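Local coordinates for Swi5-dependent recombination DNA repair protein 1 (Schizosaccharomyces pombe, PDB 3VIQ) that works with its partner Swi5 as a recombination activator that interacts with the strand-exchange protein Rhp51, serving DNA recombination repair and meiotic chromosome segregation, at residues E94-N102 with F113-K121. Sequence-based numbering, arbitrary orientation.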
loop_
_atom_site.group_PDB
_atom_site.type_symbol
_atom_site.label_atom_id
_atom_site.label_comp_id
_atom_site.label_asym_id
_atom_site.label_seq_id
_atom_site.Cartn_x
_atom_site.Cartn_y
_atom_site.Cartn_z
ATOM N N GLU A 94 15.176 0.775 27.107
ATOM C CA GLU A 94 16.029 0.307 26.020
ATOM C C GLU A 94 15.429 0.580 24.629
ATOM O O GLU A 94 14.203 0.610 24.434
ATOM C CB GLU A 94 16.356 -1.186 26.176
ATOM C CG GLU A 94 15.128 -2.108 26.233
ATOM C CD GLU A 94 15.453 -3.568 25.923
ATOM O OE1 GLU A 94 16.598 -4.001 26.170
ATOM O OE2 GLU A 94 14.547 -4.283 25.437
ATOM N N PHE A 95 16.335 0.782 23.681
ATOM C CA PHE A 95 16.005 0.913 22.282
ATOM C C PHE A 95 15.609 -0.453 21.710
ATOM O O PHE A 95 16.391 -1.399 21.737
ATOM C CB PHE A 95 17.219 1.455 21.546
ATOM C CG PHE A 95 16.945 1.886 20.164
ATOM C CD1 PHE A 95 16.124 2.980 19.920
ATOM C CD2 PHE A 95 17.560 1.250 19.095
ATOM C CE1 PHE A 95 15.901 3.417 18.633
ATOM C CE2 PHE A 95 17.335 1.668 17.805
ATOM C CZ PHE A 95 16.497 2.760 17.566
ATOM N N THR A 96 14.381 -0.551 21.215
ATOM C CA THR A 96 13.857 -1.809 20.695
ATOM C C THR A 96 13.894 -1.811 19.146
ATOM O O THR A 96 14.086 -0.764 18.507
ATOM C CB THR A 96 12.427 -2.051 21.208
ATOM O OG1 THR A 96 11.570 -1.010 20.727
ATOM C CG2 THR A 96 12.382 -2.071 22.757
ATOM N N MET A 97 13.737 -2.994 18.562
ATOM C CA MET A 97 13.687 -3.125 17.101
ATOM C C MET A 97 12.530 -2.299 16.557
ATOM O O MET A 97 12.628 -1.748 15.473
ATOM C CB MET A 97 13.558 -4.596 16.654
ATOM C CG MET A 97 13.474 -4.812 15.108
ATOM S SD MET A 97 14.819 -4.079 14.121
ATOM C CE MET A 97 16.055 -5.366 14.238
ATOM N N SER A 98 11.455 -2.193 17.332
ATOM C CA SER A 98 10.239 -1.547 16.862
ATOM C C SER A 98 10.403 -0.041 16.811
ATOM O O SER A 98 9.850 0.611 15.948
ATOM C CB SER A 98 9.067 -1.952 17.762
ATOM O OG SER A 98 8.978 -3.374 17.805
ATOM N N MET A 99 11.158 0.511 17.757
ATOM C CA MET A 99 11.526 1.930 17.706
ATOM C C MET A 99 12.423 2.161 16.493
ATOM O O MET A 99 12.296 3.167 15.783
ATOM C CB MET A 99 12.258 2.348 18.977
ATOM C CG MET A 99 11.375 2.403 20.223
ATOM S SD MET A 99 12.426 2.394 21.687
ATOM C CE MET A 99 11.230 2.203 23.031
ATOM N N PHE A 100 13.334 1.218 16.282
ATOM C CA PHE A 100 14.196 1.257 15.120
ATOM C C PHE A 100 13.370 1.275 13.864
ATOM O O PHE A 100 13.536 2.146 13.027
ATOM C CB PHE A 100 15.155 0.068 15.113
ATOM C CG PHE A 100 15.950 -0.029 13.874
ATOM C CD1 PHE A 100 17.128 0.680 13.754
ATOM C CD2 PHE A 100 15.504 -0.802 12.803
ATOM C CE1 PHE A 100 17.868 0.610 12.597
ATOM C CE2 PHE A 100 16.218 -0.870 11.667
ATOM C CZ PHE A 100 17.410 -0.166 11.546
ATOM N N LEU A 101 12.457 0.334 13.717
ATOM C CA LEU A 101 11.666 0.264 12.447
ATOM C C LEU A 101 10.808 1.526 12.258
ATOM O O LEU A 101 10.751 2.088 11.170
ATOM C CB LEU A 101 10.782 -0.976 12.408
ATOM C CG LEU A 101 11.435 -2.346 12.301
ATOM C CD1 LEU A 101 10.350 -3.422 12.616
ATOM C CD2 LEU A 101 12.133 -2.582 10.964
ATOM N N ASN A 102 10.186 1.989 13.335
ATOM C CA ASN A 102 9.477 3.273 13.329
ATOM C C ASN A 102 10.399 4.453 12.912
ATOM O O ASN A 102 10.041 5.311 12.112
ATOM C CB ASN A 102 8.887 3.536 14.725
ATOM C CG ASN A 102 7.984 4.757 14.766
ATOM O OD1 ASN A 102 7.262 5.040 13.816
ATOM N ND2 ASN A 102 7.989 5.460 15.887
ATOM N N PHE A 113 8.596 -6.909 13.989
ATOM C CA PHE A 113 9.318 -7.802 14.876
ATOM C C PHE A 113 8.376 -8.217 16.004
ATOM O O PHE A 113 7.657 -7.400 16.571
ATOM C CB PHE A 113 10.558 -7.105 15.457
ATOM C CG PHE A 113 11.590 -8.061 16.036
ATOM C CD1 PHE A 113 12.302 -8.924 15.213
ATOM C CD2 PHE A 113 11.861 -8.081 17.411
ATOM C CE1 PHE A 113 13.261 -9.792 15.748
ATOM C CE2 PHE A 113 12.817 -8.954 17.950
ATOM C CZ PHE A 113 13.519 -9.803 17.115
ATOM N N ASP A 114 8.371 -9.511 16.294
ATOM C CA ASP A 114 7.680 -10.040 17.458
ATOM C C ASP A 114 8.592 -9.819 18.667
ATOM O O ASP A 114 9.470 -10.630 18.981
ATOM C CB ASP A 114 7.382 -11.521 17.254
ATOM C CG ASP A 114 6.618 -12.129 18.399
ATOM O OD1 ASP A 114 6.574 -11.537 19.504
ATOM O OD2 ASP A 114 6.066 -13.226 18.178
ATOM N N GLU A 115 8.368 -8.704 19.341
ATOM C CA GLU A 115 9.252 -8.266 20.411
ATOM C C GLU A 115 9.339 -9.287 21.557
ATOM O O GLU A 115 10.365 -9.366 22.223
ATOM C CB GLU A 115 8.816 -6.879 20.907
ATOM C CG GLU A 115 9.952 -6.025 21.410
ATOM C CD GLU A 115 10.859 -5.500 20.309
ATOM O OE1 GLU A 115 10.410 -4.634 19.528
ATOM O OE2 GLU A 115 12.035 -5.940 20.252
ATOM N N GLU A 116 8.287 -10.083 21.761
ATOM C CA GLU A 116 8.298 -11.150 22.786
ATOM C C GLU A 116 9.116 -12.362 22.349
ATOM O O GLU A 116 10.091 -12.731 23.007
ATOM C CB GLU A 116 6.875 -11.612 23.141
ATOM C CG GLU A 116 6.211 -10.822 24.264
ATOM C CD GLU A 116 6.891 -11.015 25.612
ATOM O OE1 GLU A 116 7.161 -12.174 26.004
ATOM O OE2 GLU A 116 7.151 -9.996 26.287
ATOM N N ASN A 117 8.717 -12.976 21.237
ATOM C CA ASN A 117 9.381 -14.192 20.745
ATOM C C ASN A 117 10.755 -13.936 20.105
ATOM O O ASN A 117 11.498 -14.882 19.844
ATOM C CB ASN A 117 8.480 -14.947 19.765
ATOM C CG ASN A 117 7.184 -15.421 20.407
ATOM O OD1 ASN A 117 6.986 -16.619 20.608
ATOM N ND2 ASN A 117 6.301 -14.479 20.744
ATOM N N GLY A 118 11.074 -12.665 19.846
ATOM C CA GLY A 118 12.417 -12.259 19.431
ATOM C C GLY A 118 12.787 -12.670 18.023
ATOM O O GLY A 118 13.922 -13.061 17.769
ATOM N N ASP A 119 11.824 -12.570 17.110
ATOM C CA ASP A 119 12.022 -12.889 15.693
ATOM C C ASP A 119 10.989 -12.129 14.840
ATOM O O ASP A 119 10.068 -11.500 15.371
ATOM C CB ASP A 119 11.953 -14.412 15.446
ATOM C CG ASP A 119 10.831 -15.094 16.229
ATOM O OD1 ASP A 119 9.742 -14.505 16.388
ATOM O OD2 ASP A 119 11.030 -16.231 16.696
ATOM N N TRP A 120 11.148 -12.197 13.522
ATOM C CA TRP A 120 10.303 -11.452 12.581
ATOM C C TRP A 120 8.978 -12.146 12.321
ATOM O O TRP A 120 8.913 -13.366 12.336
ATOM C CB TRP A 120 11.037 -11.306 11.253
ATOM C CG TRP A 120 12.295 -10.491 11.355
ATOM C CD1 TRP A 120 13.574 -10.955 11.515
ATOM C CD2 TRP A 120 12.383 -9.071 11.297
ATOM N NE1 TRP A 120 14.450 -9.900 11.565
ATOM C CE2 TRP A 120 13.744 -8.731 11.428
ATOM C CE3 TRP A 120 11.442 -8.054 11.140
ATOM C CZ2 TRP A 120 14.192 -7.416 11.399
ATOM C CZ3 TRP A 120 11.893 -6.732 11.102
ATOM C CH2 TRP A 120 13.259 -6.431 11.237
ATOM N N LYS A 121 7.932 -11.372 12.040
ATOM C CA LYS A 121 6.604 -11.944 11.764
ATOM C C LYS A 121 6.390 -12.277 10.291
ATOM O O LYS A 121 7.020 -11.684 9.408
ATOM C CB LYS A 121 5.499 -10.982 12.189
ATOM C CG LYS A 121 5.424 -10.694 13.675
ATOM C CD LYS A 121 4.163 -9.888 13.970
ATOM C CE LYS A 121 4.131 -9.368 15.393
ATOM N NZ LYS A 121 2.736 -9.058 15.851
HETATM O O HOH W 1 8.177 -4.081 15.189
#
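The capped N-terminal part of helix 97-103 meets a small C-terminal beta hairpin, and M97, S98 and L101 touch F113, E115 and W120 in the C-terminal domain of this Swi5 partner. It is a worked example of a helix start receiving an acidic side chain. T96 and M99 form a capping box: T96 OG1 accepts a weak bond from M99 N, and T96 N gives one to M99 SD, sulfur replacing the usual oxygen. Beside this cap, S98 OG donates to E115 OE1 at 2.6 Å, nearly along the C-O axis, while S98 N adds a weak, bent bond of 3.4 Å to the same OE1. The helix start would probably favour the carboxylate's negative charge. With S98 OG beside its own backbone N (chi1 -55°), hydroxyl and amide can share one acceptor; the hydroxyl also accepts from a water held by F113 N. Replacing S98 by an alanine removes the hydroxyl, which would probably leave E115 OE1 only the weak amide bond from this helix and the bridging water without its acceptor.

Next to these polar bonds the contact is apolar. With chi1 at 179°, the M97 chain leaves opposite its amide nitrogen, which puts CG 3.7 Å from F113 CB. M97 CE packs 4.0 Å from W120 CZ2, while SD makes an oblique Met-aromatic contact, 5.0 Å from the centroid of the six-membered ring. L101 CD1 approaches W120 CZ3 at 4.0 Å. F60 of helix 38-68 packs on M97, and W120 NE1 donates to E57 of the same helix. F100 packs on M60 of the Swi5 chain.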